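PDB 6RIW: ORF10, which probably catalyses decarboxylative chain-elongating condensations in polyunsaturated fatty acid synthesis, this chain being the ketosynthase–chain length factor part of a longer synthase subunit. Local coordinates for residues D152-H157 against L941-Q946; P135-V140 against K507-N512; Q29-S34 against A392-K397; G388-T393 against Q411-T416. One frame throughout, in Å; residues are numbered along the deposited sequence.

Interaction 1. Residues D152-H157 against L941-Q946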
loop_
_atom_site.group_PDB
_atom_site.type_symbol
_atom_site.label_atom_id
_atom_site.label_comp_id
_atom_site.label_asym_id
_atom_site.label_seq_id
_atom_site.Cartn_x
_atom_site.Cartn_y
_atom_site.Cartn_z
ATOM N N ASP A 152 2.235 19.708 37.535
ATOM C CA ASP A 152 2.568 18.310 37.780
ATOM C C ASP A 152 1.614 17.347 37.085
ATOM O O ASP A 152 1.680 16.138 37.332
ATOM C CB ASP A 152 2.593 18.043 39.290
ATOM C CG ASP A 152 3.655 18.875 40.010
ATOM O OD1 ASP A 152 4.764 19.082 39.448
ATOM O OD2 ASP A 152 3.380 19.333 41.140
ATOM N N PHE A 153 0.708 17.842 36.244
ATOM C CA PHE A 153 -0.093 16.937 35.434
ATOM C C PHE A 153 0.815 16.064 34.569
ATOM O O PHE A 153 1.824 16.533 34.037
ATOM C CB PHE A 153 -1.061 17.707 34.536
ATOM C CG PHE A 153 -1.848 16.808 33.631
ATOM C CD1 PHE A 153 -3.039 16.251 34.061
ATOM C CD2 PHE A 153 -1.374 16.471 32.371
ATOM C CE1 PHE A 153 -3.756 15.393 33.247
ATOM C CE2 PHE A 153 -2.097 15.604 31.557
ATOM C CZ PHE A 153 -3.283 15.075 32.000
ATOM N N GLN A 154 0.454 14.788 34.434
ATOM C CA GLN A 154 1.193 13.856 33.585
ATOM C C GLN A 154 0.216 13.035 32.765
ATOM O O GLN A 154 -0.677 12.393 33.319
ATOM C CB GLN A 154 2.057 12.892 34.399
ATOM C CG GLN A 154 3.264 13.473 35.066
ATOM C CD GLN A 154 3.974 12.386 35.832
ATOM O OE1 GLN A 154 3.402 11.784 36.738
ATOM N NE2 GLN A 154 5.196 12.094 35.449
ATOM N N LEU A 155 0.384 13.049 31.451
ATOM C CA LEU A 155 -0.382 12.155 30.601
ATOM C C LEU A 155 0.224 10.756 30.621
ATOM O O LEU A 155 1.449 10.593 30.672
ATOM C CB LEU A 155 -0.409 12.699 29.172
ATOM C CG LEU A 155 -1.295 11.980 28.157
ATOM C CD1 LEU A 155 -2.754 12.119 28.522
ATOM C CD2 LEU A 155 -1.018 12.625 26.789
ATOM N N THR A 156 -0.631 9.741 30.568
ATOM C CA THR A 156 -0.131 8.374 30.486
ATOM C C THR A 156 0.162 7.993 29.033
ATOM O O THR A 156 -0.450 8.520 28.098
ATOM C CB THR A 156 -1.120 7.381 31.105
ATOM O OG1 THR A 156 -2.351 7.405 30.381
ATOM C CG2 THR A 156 -1.391 7.737 32.581
ATOM N N HIS A 157 1.120 7.080 28.850
ATOM C CA HIS A 157 1.406 6.558 27.512
ATOM C C HIS A 157 0.192 5.807 26.941
ATOM O O HIS A 157 -0.602 5.202 27.669
ATOM C CB HIS A 157 2.655 5.658 27.567
ATOM C CG HIS A 157 3.399 5.556 26.269
ATOM N ND1 HIS A 157 4.270 6.527 25.831
ATOM C CD2 HIS A 157 3.414 4.587 25.326
ATOM C CE1 HIS A 157 4.788 6.164 24.672
ATOM N NE2 HIS A 157 4.283 4.990 24.343
ATOM N N LEU A 941 -0.504 16.113 43.352
ATOM C CA LEU A 941 -0.827 15.023 42.431
ATOM C C LEU A 941 0.116 13.851 42.659
ATOM O O LEU A 941 1.308 14.051 42.902
ATOM C CB LEU A 941 -0.712 15.474 40.968
ATOM C CG LEU A 941 -1.468 16.744 40.560
ATOM C CD1 LEU A 941 -1.452 16.981 39.041
ATOM C CD2 LEU A 941 -2.902 16.677 41.085
ATOM N N ASN A 942 -0.409 12.630 42.545
ATOM C CA ASN A 942 0.460 11.463 42.456
ATOM C C ASN A 942 1.114 11.405 41.077
ATOM O O ASN A 942 0.535 11.829 40.081
ATOM C CB ASN A 942 -0.310 10.155 42.657
ATOM C CG ASN A 942 -1.306 10.213 43.776
ATOM O OD1 ASN A 942 -0.985 10.643 44.883
ATOM N ND2 ASN A 942 -2.527 9.758 43.496
ATOM N N LYS A 943 2.324 10.858 41.023
ATOM C CA LYS A 943 2.914 10.550 39.723
ATOM C C LYS A 943 2.154 9.397 39.070
ATOM O O LYS A 943 1.706 8.466 39.750
ATOM C CB LYS A 943 4.395 10.203 39.881
ATOM C CG LYS A 943 5.250 11.378 40.350
ATOM C CD LYS A 943 6.608 11.382 39.655
ATOM C CE LYS A 943 7.741 11.359 40.673
ATOM N NZ LYS A 943 7.562 12.433 41.689
ATOM N N VAL A 944 1.980 9.470 37.738
ATOM C CA VAL A 944 1.369 8.348 37.032
ATOM C C VAL A 944 2.356 7.192 36.954
ATOM O O VAL A 944 3.583 7.354 37.045
ATOM C CB VAL A 944 0.891 8.727 35.621
ATOM C CG1 VAL A 944 -0.182 9.779 35.708
ATOM C CG2 VAL A 944 2.075 9.215 34.788
ATOM N N ASN A 945 1.803 6.013 36.735
ATOM C CA ASN A 945 2.628 4.819 36.652
ATOM C C ASN A 945 3.430 4.774 35.353
ATOM O O ASN A 945 4.602 4.378 35.352
ATOM C CB ASN A 945 1.740 3.589 36.773
ATOM C CG ASN A 945 2.543 2.331 36.942
ATOM O OD1 ASN A 945 3.405 2.243 37.830
ATOM N ND2 ASN A 945 2.292 1.348 36.072
ATOM N N GLN A 946 2.817 5.169 34.240
ATOM C CA GLN A 946 3.473 5.100 32.929
ATOM C C GLN A 946 3.280 6.417 32.193
ATOM O O GLN A 946 2.301 6.588 31.460
ATOM C CB GLN A 946 2.935 3.936 32.101
ATOM C CG GLN A 946 3.705 3.724 30.799
ATOM C CD GLN A 946 5.204 3.692 31.006
ATOM O OE1 GLN A 946 5.901 4.703 30.847
ATOM N NE2 GLN A 946 5.714 2.527 31.374
HETATM O O HOH W 1 2.046 17.571 42.885
HETATM O O HOH W 2 5.512 9.233 36.509
#
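The flat carboxamide of Gln154 faces Val944: methyl CG2 of Val944 lies over one face, 3.8 Å from Gln154 CD, while the two polar atoms at the rim of the amide serve different partners. Gln154 OE1 accepts the backbone N-H of Val944 at 2.9 Å, an almost straight bond (158°) whose donor is tilted 28° from the carbonyl plane, toward the face that CG2 occupies. Gln154 NE2 instead donates to a water that returns a bond to Val944 O. The chain is extended beyond CG (chi2 179°), the length a glutamine needs to span the gap between the two loops. Past this amide, Val944 CG1 packs 3.9 Å from Thr156 CG2, and the segments draw together until His157 N donates to Gln946 O at 2.9 Å. The imidazole of His157 turns elsewhere, its ND1 bonding with Met949 N. At the other end Leu941 CD1 rests 3.6 Å from the backbone N of Phe153, and a water joins Asp152 OD2 to Leu941 N. Helix 597-608 supports both loops, Gln608 bonding to Gln154 N and Asn942 O. Neither loop is a regular strand, so the amide of Gln154 and two waters take over part of the pairing that a sheet would give to backbone groups; the late loop is thereby fixed to the ketosynthase by direct bonds between neutral groups around a buried valine, the carboxylate of Asp152 acting through a water.

Interaction 2. Residues P135-V140 against K507-N512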
loop_
_atom_site.group_PDB
_atom_site.type_symbol
_atom_site.label_atom_id
_atom_site.label_comp_id
_atom_site.label_asym_id
_atom_site.label_seq_id
_atom_site.Cartn_x
_atom_site.Cartn_y
_atom_site.Cartn_z
ATOM N N PRO A 135 4.326 9.348 20.651
ATOM C CA PRO A 135 4.902 10.276 21.635
ATOM C C PRO A 135 5.040 11.697 21.117
ATOM O O PRO A 135 5.064 12.619 21.930
ATOM C CB PRO A 135 6.273 9.661 21.945
ATOM C CG PRO A 135 6.127 8.229 21.632
ATOM C CD PRO A 135 5.234 8.206 20.405
ATOM N N LEU A 136 5.138 11.905 19.797
ATOM C CA LEU A 136 5.126 13.268 19.261
ATOM C C LEU A 136 3.871 14.011 19.713
ATOM O O LEU A 136 3.953 15.077 20.328
ATOM C CB LEU A 136 5.170 13.248 17.734
ATOM C CG LEU A 136 6.415 12.675 17.052
ATOM C CD1 LEU A 136 6.128 12.380 15.562
ATOM C CD2 LEU A 136 7.546 13.678 17.217
ATOM N N TYR A 137 2.697 13.466 19.388
ATOM C CA TYR A 137 1.454 14.177 19.690
ATOM C C TYR A 137 1.215 14.240 21.186
ATOM O O TYR A 137 0.703 15.247 21.699
ATOM C CB TYR A 137 0.259 13.505 19.022
ATOM C CG TYR A 137 0.596 12.837 17.714
ATOM C CD1 TYR A 137 1.200 13.573 16.690
ATOM C CD2 TYR A 137 0.306 11.476 17.503
ATOM C CE1 TYR A 137 1.543 12.972 15.491
ATOM C CE2 TYR A 137 0.625 10.860 16.306
ATOM C CZ TYR A 137 1.229 11.618 15.298
ATOM O OH TYR A 137 1.569 11.021 14.108
ATOM N N HIS A 138 1.537 13.163 21.897
ATOM C CA HIS A 138 1.119 13.072 23.293
ATOM C C HIS A 138 2.040 13.851 24.219
ATOM O O HIS A 138 1.581 14.352 25.252
ATOM C CB HIS A 138 0.985 11.587 23.689
ATOM C CG HIS A 138 -0.127 10.898 22.953
ATOM N ND1 HIS A 138 -0.145 9.539 22.703
ATOM C CD2 HIS A 138 -1.254 11.400 22.389
ATOM C CE1 HIS A 138 -1.250 9.236 22.035
ATOM N NE2 HIS A 138 -1.936 10.350 21.830
ATOM N N GLN A 139 3.305 14.055 23.842
ATOM C CA GLN A 139 4.114 14.997 24.608
ATOM C C GLN A 139 3.531 16.397 24.510
ATOM O O GLN A 139 3.498 17.139 25.502
ATOM C CB GLN A 139 5.572 15.000 24.124
ATOM C CG GLN A 139 6.494 15.937 24.973
ATOM C CD GLN A 139 6.748 15.393 26.380
ATOM O OE1 GLN A 139 6.866 16.152 27.357
ATOM N NE2 GLN A 139 6.821 14.076 26.489
ATOM N N VAL A 140 3.087 16.789 23.310
ATOM C CA VAL A 140 2.523 18.123 23.151
ATOM C C VAL A 140 1.218 18.239 23.936
ATOM O O VAL A 140 1.000 19.234 24.631
ATOM C CB VAL A 140 2.327 18.467 21.662
ATOM C CG1 VAL A 140 1.712 19.870 21.515
ATOM C CG2 VAL A 140 3.658 18.400 20.923
ATOM N N LYS A 507 1.543 21.195 12.792
ATOM C CA LYS A 507 0.553 21.461 13.839
ATOM C C LYS A 507 1.205 22.134 15.041
ATOM O O LYS A 507 0.786 21.936 16.195
ATOM C CB LYS A 507 -0.175 20.167 14.256
ATOM C CG LYS A 507 -1.079 19.610 13.184
ATOM C CD LYS A 507 -1.869 18.362 13.652
ATOM C CE LYS A 507 -2.949 18.038 12.617
ATOM N NZ LYS A 507 -3.967 17.022 13.056
ATOM N N GLY A 508 2.237 22.948 14.775
ATOM C CA GLY A 508 2.912 23.708 15.806
ATOM C C GLY A 508 3.857 22.908 16.668
ATOM O O GLY A 508 4.434 23.470 17.601
ATOM N N MET A 509 4.052 21.615 16.379
ATOM C CA MET A 509 4.894 20.779 17.227
ATOM C C MET A 509 6.364 21.197 17.239
ATOM O O MET A 509 7.084 20.811 18.166
ATOM C CB MET A 509 4.758 19.309 16.799
ATOM C CG MET A 509 3.372 18.729 17.153
ATOM S SD MET A 509 3.257 16.952 16.762
ATOM C CE MET A 509 2.274 17.006 15.268
ATOM N N GLU A 510 6.841 21.969 16.252
ATOM C CA GLU A 510 8.219 22.457 16.317
ATOM C C GLU A 510 8.439 23.445 17.458
ATOM O O GLU A 510 9.598 23.748 17.784
ATOM C CB GLU A 510 8.613 23.120 14.982
ATOM C CG GLU A 510 8.149 24.560 14.838
ATOM C CD GLU A 510 6.731 24.693 14.288
ATOM O OE1 GLU A 510 5.961 23.702 14.249
ATOM O OE2 GLU A 510 6.377 25.821 13.884
ATOM N N SER A 511 7.364 23.954 18.061
ATOM C CA SER A 511 7.479 24.863 19.195
ATOM C C SER A 511 7.622 24.134 20.519
ATOM O O SER A 511 7.850 24.777 21.551
ATOM C CB SER A 511 6.260 25.788 19.262
ATOM O OG SER A 511 5.158 25.137 19.880
ATOM N N ASN A 512 7.493 22.819 20.527
ATOM C CA ASN A 512 7.582 22.065 21.767
ATOM C C ASN A 512 9.044 21.704 22.019
ATOM O O ASN A 512 9.644 20.923 21.272
ATOM C CB ASN A 512 6.697 20.829 21.704
ATOM C CG ASN A 512 6.611 20.137 23.040
ATOM O OD1 ASN A 512 7.523 19.417 23.420
ATOM N ND2 ASN A 512 5.533 20.395 23.781
#
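Met509 reaches from its 3-10 turn into the side of helix 129-148, touching Tyr137, Val140 and Leu136. Its methyl CE sits at the edge of the Tyr137 ring, in the ring plane and 3.9 Å from Tyr137 CD1. Met509 SD is 5.3 Å from the centroid of that ring and 79° off its normal, an edge-on Met-aromatic contact. A bend at the last torsion (chi3 -104°) turns the methyl along the ring margin. Nearer the backbone, Met509 CG meets Val140 CG2 at 3.8 Å, the two side chains crossing at about a right angle. The same Val140 methyl lies 4.0 Å from Asn512 CB, and Asn512 ND2 is 3.8 Å from Val140 CA, so this methyl sits between the Met509 methylene CG and the Asn512 side chain. Gln139 adds its aliphatic part, with CG 3.9 Å from Asn512 OD1.

The second shell fixes these groups. Gly508 O accepts from both the backbone N and OG of Ser511, closing the turn that projects Met509, while glycine suits the positive phi at 508. Asn512 is the N-cap of helix 513-519: its OD1 accepts from Val515 N and its ND2 bonds with Asn143. Tyr137 OH bonds with Glu700, which steadies the ring, and Ile917 and Ile699 also touch Met509. No hydrogen bond crosses between the segments. This buried seam between the ketosynthase and the chain length factor therefore depends on dispersion and shape, perhaps aided by attraction between sulfur and the slightly positive ring edge, while the polar ends nearby are satisfied elsewhere.

Interaction 3. Residues Q29-S34 against A392-K397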
loop_
_atom_site.group_PDB
_atom_site.type_symbol
_atom_site.label_atom_id
_atom_site.label_comp_id
_atom_site.label_asym_id
_atom_site.label_seq_id
_atom_site.Cartn_x
_atom_site.Cartn_y
_atom_site.Cartn_z
ATOM N N GLN A 29 -16.922 -27.337 8.921
ATOM C CA GLN A 29 -17.745 -26.133 9.054
ATOM C C GLN A 29 -17.351 -25.316 10.282
ATOM O O GLN A 29 -18.196 -24.729 10.959
ATOM C CB GLN A 29 -19.234 -26.474 9.085
ATOM C CG GLN A 29 -19.674 -27.292 7.901
ATOM C CD GLN A 29 -21.187 -27.372 7.795
ATOM O OE1 GLN A 29 -21.895 -26.393 8.057
ATOM N NE2 GLN A 29 -21.689 -28.541 7.403
ATOM N N GLN A 30 -16.051 -25.251 10.546
ATOM C CA GLN A 30 -15.549 -24.513 11.698
ATOM C C GLN A 30 -15.740 -23.010 11.518
ATOM O O GLN A 30 -15.396 -22.449 10.473
ATOM C CB GLN A 30 -14.066 -24.818 11.902
ATOM C CG GLN A 30 -13.579 -24.617 13.317
ATOM C CD GLN A 30 -14.023 -25.748 14.207
ATOM O OE1 GLN A 30 -13.976 -26.917 13.813
ATOM N NE2 GLN A 30 -14.475 -25.412 15.410
ATOM N N ASP A 31 -16.257 -22.358 12.553
ATOM C CA ASP A 31 -16.305 -20.906 12.630
ATOM C C ASP A 31 -15.043 -20.434 13.345
ATOM O O ASP A 31 -14.817 -20.789 14.507
ATOM C CB ASP A 31 -17.560 -20.455 13.375
ATOM C CG ASP A 31 -17.812 -18.955 13.275
ATOM O OD1 ASP A 31 -16.871 -18.173 12.998
ATOM O OD2 ASP A 31 -18.970 -18.542 13.500
ATOM N N CYS A 32 -14.217 -19.648 12.653
ATOM C CA CYS A 32 -12.943 -19.177 13.189
ATOM C C CYS A 32 -12.966 -17.713 13.623
ATOM O O CYS A 32 -11.904 -17.156 13.942
ATOM C CB CYS A 32 -11.838 -19.391 12.152
ATOM S SG CYS A 32 -11.731 -21.126 11.566
ATOM N N ARG A 33 -14.138 -17.075 13.637
ATOM C CA ARG A 33 -14.267 -15.691 14.067
ATOM C C ARG A 33 -14.340 -15.624 15.593
ATOM O O ARG A 33 -14.720 -16.592 16.255
ATOM C CB ARG A 33 -15.508 -15.057 13.421
ATOM C CG ARG A 33 -15.545 -15.249 11.881
ATOM C CD ARG A 33 -16.929 -15.020 11.283
ATOM N NE ARG A 33 -17.922 -15.896 11.909
ATOM C CZ ARG A 33 -19.219 -15.613 11.999
ATOM N NH1 ARG A 33 -19.701 -14.479 11.498
ATOM N NH2 ARG A 33 -20.038 -16.462 12.603
ATOM N N SER A 34 -13.950 -14.475 16.156
ATOM C CA SER A 34 -13.872 -14.331 17.608
ATOM C C SER A 34 -13.936 -12.852 17.976
ATOM O O SER A 34 -13.940 -11.972 17.114
ATOM C CB SER A 34 -12.598 -14.973 18.172
ATOM O OG SER A 34 -11.434 -14.310 17.697
ATOM N N ALA A 392 -18.663 -26.468 2.659
ATOM C CA ALA A 392 -19.825 -25.628 2.879
ATOM C C ALA A 392 -19.442 -24.162 3.091
ATOM O O ALA A 392 -18.340 -23.830 3.541
ATOM C CB ALA A 392 -20.599 -26.113 4.106
ATOM N N THR A 393 -20.390 -23.285 2.766
ATOM C CA THR A 393 -20.448 -21.942 3.330
ATOM C C THR A 393 -21.259 -22.047 4.617
ATOM O O THR A 393 -22.391 -22.543 4.593
ATOM C CB THR A 393 -21.101 -20.967 2.351
ATOM O OG1 THR A 393 -20.308 -20.860 1.159
ATOM C CG2 THR A 393 -21.292 -19.590 2.980
ATOM N N ILE A 394 -20.684 -21.607 5.738
ATOM C CA ILE A 394 -21.328 -21.798 7.034
ATOM C C ILE A 394 -22.303 -20.660 7.317
ATOM O O ILE A 394 -22.253 -19.593 6.702
ATOM C CB ILE A 394 -20.287 -21.934 8.161
ATOM C CG1 ILE A 394 -19.576 -20.609 8.416
ATOM C CG2 ILE A 394 -19.290 -23.035 7.828
ATOM C CD1 ILE A 394 -18.779 -20.593 9.707
ATOM N N ASN A 395 -23.214 -20.906 8.273
ATOM C CA ASN A 395 -24.190 -19.935 8.784
ATOM C C ASN A 395 -25.195 -19.487 7.735
ATOM O O ASN A 395 -25.835 -18.435 7.888
ATOM C CB ASN A 395 -23.515 -18.704 9.394
ATOM C CG ASN A 395 -22.619 -19.056 10.562
ATOM O OD1 ASN A 395 -21.530 -18.491 10.718
ATOM N ND2 ASN A 395 -23.060 -20.012 11.378
ATOM N N LEU A 396 -25.353 -20.260 6.674
ATOM C CA LEU A 396 -26.230 -19.900 5.567
ATOM C C LEU A 396 -27.514 -20.711 5.727
ATOM O O LEU A 396 -27.536 -21.908 5.443
ATOM C CB LEU A 396 -25.525 -20.177 4.245
ATOM C CG LEU A 396 -26.286 -19.968 2.943
ATOM C CD1 LEU A 396 -26.569 -18.505 2.753
ATOM C CD2 LEU A 396 -25.464 -20.528 1.791
ATOM N N LYS A 397 -28.575 -20.060 6.205
ATOM C CA LYS A 397 -29.851 -20.719 6.490
ATOM C C LYS A 397 -30.974 -20.313 5.548
ATOM O O LYS A 397 -31.790 -21.160 5.160
ATOM C CB LYS A 397 -30.294 -20.417 7.930
ATOM C CG LYS A 397 -29.194 -20.478 8.984
ATOM C CD LYS A 397 -28.693 -21.889 9.166
ATOM C CE LYS A 397 -27.965 -22.046 10.503
ATOM N NZ LYS A 397 -27.415 -23.441 10.629
HETATM O O HOH W 3 -23.166 -23.642 9.781
#
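Two torsions shape Ile394 to fit Gln29 and Asp31: chi1 of 70° sets CG1 between the backbone N and the carbonyl carbon, and chi2 of 167° then stretches CD1 outward to 3.8 Å from Asp31 CA. The other branch, CG2, rests 3.7 Å from Gln29 CB. A branched aliphatic residue suits this place because its two arms reach different parts of the opposing loop. Gln29 continues alongside, its CD lying 3.9 Å from Ala392 CB. Its OE1 receives a weak bond from a water that also accepts from Asn395 N.

Beyond the isoleucine, segment 29-34 presents Asn395 with an ion pair formed within itself. Asp31 is held by three donors of Arg33: OD1 takes the backbone N at 3.0 Å, forming an Asx turn, and also NE at 2.7 Å, the two arriving from opposite faces of the carboxylate plane, while NH2 bonds to OD2. The guanidinium thus grips side-on with NE and NH2, which fixes the rotation of both groups and probably favours the ionised carboxylate. Asn395 OD1 approaches Arg33 NH2 obliquely to 3.1 Å, but the angle is too poor for a hydrogen bond; any attraction would be electrostatic, and probably partly offset by Asp31 OD2, 3.8 Å from Asn395 OD1.

Gln29, with positive phi, follows helix 19-27 and closes it in a Schellman motif, and the residues after it lead into strand 34-35. Helix 363-366 bonds to both segments: Asn365 with Gln30 O and the backbone of Cys32, Ser364 OG with Ile394 N.

Interaction 4. Residues G388-T393 against Q411-T416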
loop_
_atom_site.group_PDB
_atom_site.type_symbol
_atom_site.label_atom_id
_atom_site.label_comp_id
_atom_site.label_asym_id
_atom_site.label_seq_id
_atom_site.Cartn_x
_atom_site.Cartn_y
_atom_site.Cartn_z
ATOM N N GLY A 388 -11.561 -32.781 -5.382
ATOM C CA GLY A 388 -12.887 -33.119 -5.873
ATOM C C GLY A 388 -14.020 -32.950 -4.883
ATOM O O GLY A 388 -15.090 -33.547 -5.071
ATOM N N LEU A 389 -13.830 -32.135 -3.841
ATOM C CA LEU A 389 -14.845 -31.865 -2.830
ATOM C C LEU A 389 -14.988 -30.363 -2.643
ATOM O O LEU A 389 -14.002 -29.627 -2.717
ATOM C CB LEU A 389 -14.493 -32.491 -1.465
ATOM C CG LEU A 389 -14.409 -34.009 -1.335
ATOM C CD1 LEU A 389 -13.708 -34.408 -0.034
ATOM C CD2 LEU A 389 -15.803 -34.610 -1.418
ATOM N N ILE A 390 -16.213 -29.917 -2.378
ATOM C CA ILE A 390 -16.477 -28.500 -2.134
ATOM C C ILE A 390 -17.004 -28.317 -0.716
ATOM O O ILE A 390 -18.084 -28.825 -0.380
ATOM C CB ILE A 390 -17.449 -27.926 -3.176
ATOM C CG1 ILE A 390 -16.791 -27.949 -4.562
ATOM C CG2 ILE A 390 -17.865 -26.517 -2.777
ATOM C CD1 ILE A 390 -17.745 -27.669 -5.708
ATOM N N PRO A 391 -16.273 -27.614 0.148
ATOM C CA PRO A 391 -16.759 -27.369 1.511
ATOM C C PRO A 391 -17.954 -26.426 1.538
ATOM O O PRO A 391 -18.228 -25.672 0.601
ATOM C CB PRO A 391 -15.550 -26.740 2.221
ATOM C CG PRO A 391 -14.369 -27.033 1.325
ATOM C CD PRO A 391 -14.902 -27.127 -0.065
ATOM N N ALA A 392 -18.663 -26.468 2.659
ATOM C CA ALA A 392 -19.825 -25.628 2.879
ATOM C C ALA A 392 -19.442 -24.162 3.091
ATOM O O ALA A 392 -18.340 -23.830 3.541
ATOM C CB ALA A 392 -20.599 -26.113 4.106
ATOM N N THR A 393 -20.390 -23.285 2.766
ATOM C CA THR A 393 -20.448 -21.942 3.330
ATOM C C THR A 393 -21.259 -22.047 4.617
ATOM O O THR A 393 -22.391 -22.543 4.593
ATOM C CB THR A 393 -21.101 -20.967 2.351
ATOM O OG1 THR A 393 -20.308 -20.860 1.159
ATOM C CG2 THR A 393 -21.292 -19.590 2.980
ATOM N N GLN A 411 -27.747 -23.418 -5.650
ATOM C CA GLN A 411 -26.365 -23.349 -6.107
ATOM C C GLN A 411 -25.376 -23.077 -4.979
ATOM O O GLN A 411 -24.198 -22.843 -5.262
ATOM C CB GLN A 411 -26.208 -22.269 -7.181
ATOM C CG GLN A 411 -26.709 -22.672 -8.546
ATOM C CD GLN A 411 -28.232 -22.620 -8.636
ATOM O OE1 GLN A 411 -28.863 -21.655 -8.200
ATOM N NE2 GLN A 411 -28.824 -23.670 -9.199
ATOM N N MET A 412 -25.813 -23.084 -3.720
ATOM C CA MET A 412 -24.941 -22.716 -2.602
ATOM C C MET A 412 -24.801 -23.854 -1.596
ATOM O O MET A 412 -25.624 -23.975 -0.671
ATOM C CB MET A 412 -25.467 -21.456 -1.917
ATOM C CG MET A 412 -25.860 -20.349 -2.884
ATOM S SD MET A 412 -26.630 -18.975 -2.022
ATOM C CE MET A 412 -27.080 -17.895 -3.379
ATOM N N PRO A 413 -23.762 -24.677 -1.708
ATOM C CA PRO A 413 -23.576 -25.784 -0.757
ATOM C C PRO A 413 -23.470 -25.291 0.678
ATOM O O PRO A 413 -22.719 -24.360 0.985
ATOM C CB PRO A 413 -22.265 -26.435 -1.221
ATOM C CG PRO A 413 -22.070 -25.975 -2.619
ATOM C CD PRO A 413 -22.706 -24.629 -2.731
ATOM N N THR A 414 -24.241 -25.931 1.560
ATOM C CA THR A 414 -24.209 -25.697 2.998
ATOM C C THR A 414 -23.722 -26.930 3.747
ATOM O O THR A 414 -23.762 -26.968 4.981
ATOM C CB THR A 414 -25.595 -25.277 3.480
ATOM O OG1 THR A 414 -26.513 -26.356 3.246
ATOM C CG2 THR A 414 -26.062 -24.044 2.712
ATOM N N THR A 415 -23.253 -27.932 3.013
ATOM C CA THR A 415 -22.502 -29.059 3.537
ATOM C C THR A 415 -21.405 -29.370 2.533
ATOM O O THR A 415 -21.397 -28.840 1.419
ATOM C CB THR A 415 -23.405 -30.283 3.745
ATOM O OG1 THR A 415 -22.688 -31.294 4.464
ATOM C CG2 THR A 415 -23.851 -30.835 2.401
ATOM N N THR A 416 -20.484 -30.254 2.911
ATOM C CA THR A 416 -19.497 -30.730 1.953
ATOM C C THR A 416 -20.202 -31.524 0.860
ATOM O O THR A 416 -21.014 -32.407 1.152
ATOM C CB THR A 416 -18.449 -31.606 2.638
ATOM O OG1 THR A 416 -17.823 -30.874 3.700
ATOM C CG2 THR A 416 -17.379 -32.045 1.628
HETATM O O HOH W 4 -18.006 -28.248 4.780
HETATM O O HOH W 5 -21.977 -22.055 -0.514
#
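Thr416 lies against Leu389 and Ile390 just where the small two-stranded antiparallel sheet of 389-390 and 417-418 gives way to loop. Its CB is 4.1 Å from Ile390 O, the same carbonyl that Thr416 CA approaches to 3.3 Å in a CA-H...O contact. From CB the methyl CG2 runs anti to the backbone N, lying 3.9 Å from Ile390 O and reaching Leu389 CB at 4.3 Å. The other branch, OG1, takes the opposite task: it shares a water at 2.8 Å with the backbone N of Ala392, giving that N-H a partner where the strand pairing has ended. A threonine fits because one branch is apolar and the other polar. Ala392 then presses its CB onto the peptide between Thr414 and Thr415, a tight approach of 3.2 Å to Thr414 C, made with the smallest side chain that can point at this peptide. On the buried side, Ile390 CG2 meets the ring of Pro413, and Leu358 of the strand 358-360 touches both residues. Helix 19-27 packs on Pro391 and Thr416. Farther along, Thr393 N donates to Pro413 O at 3.1 Å and 170°, and the same oxygen receives a second bond from a water that accepts from Thr393 OG1, a hydroxyl also hydrogen-bonded with Ser361 N.

Interactions 1 and 2 adjoin, meeting where Leu155 and His157 pack on His138 and Pro135 of helix 129-148. Interaction 2 is the buried one, apolar and joining the ketosynthase to the chain length factor; interaction 1, partly exposed, relies on amide and backbone bonds with waters to hold the late loop 941-946. Interactions 3 and 4 lie more than 40 Å away between centres, both inside the ketosynthase, and share Ala392 and Thr393, so one loop meets residues 29-34 as well as its own return segment, 411-416. Both are partly buried: interaction 3 sets an isoleucine beside an Asp-Arg pair, whereas interaction 4 relies mostly on backbone groups and waters.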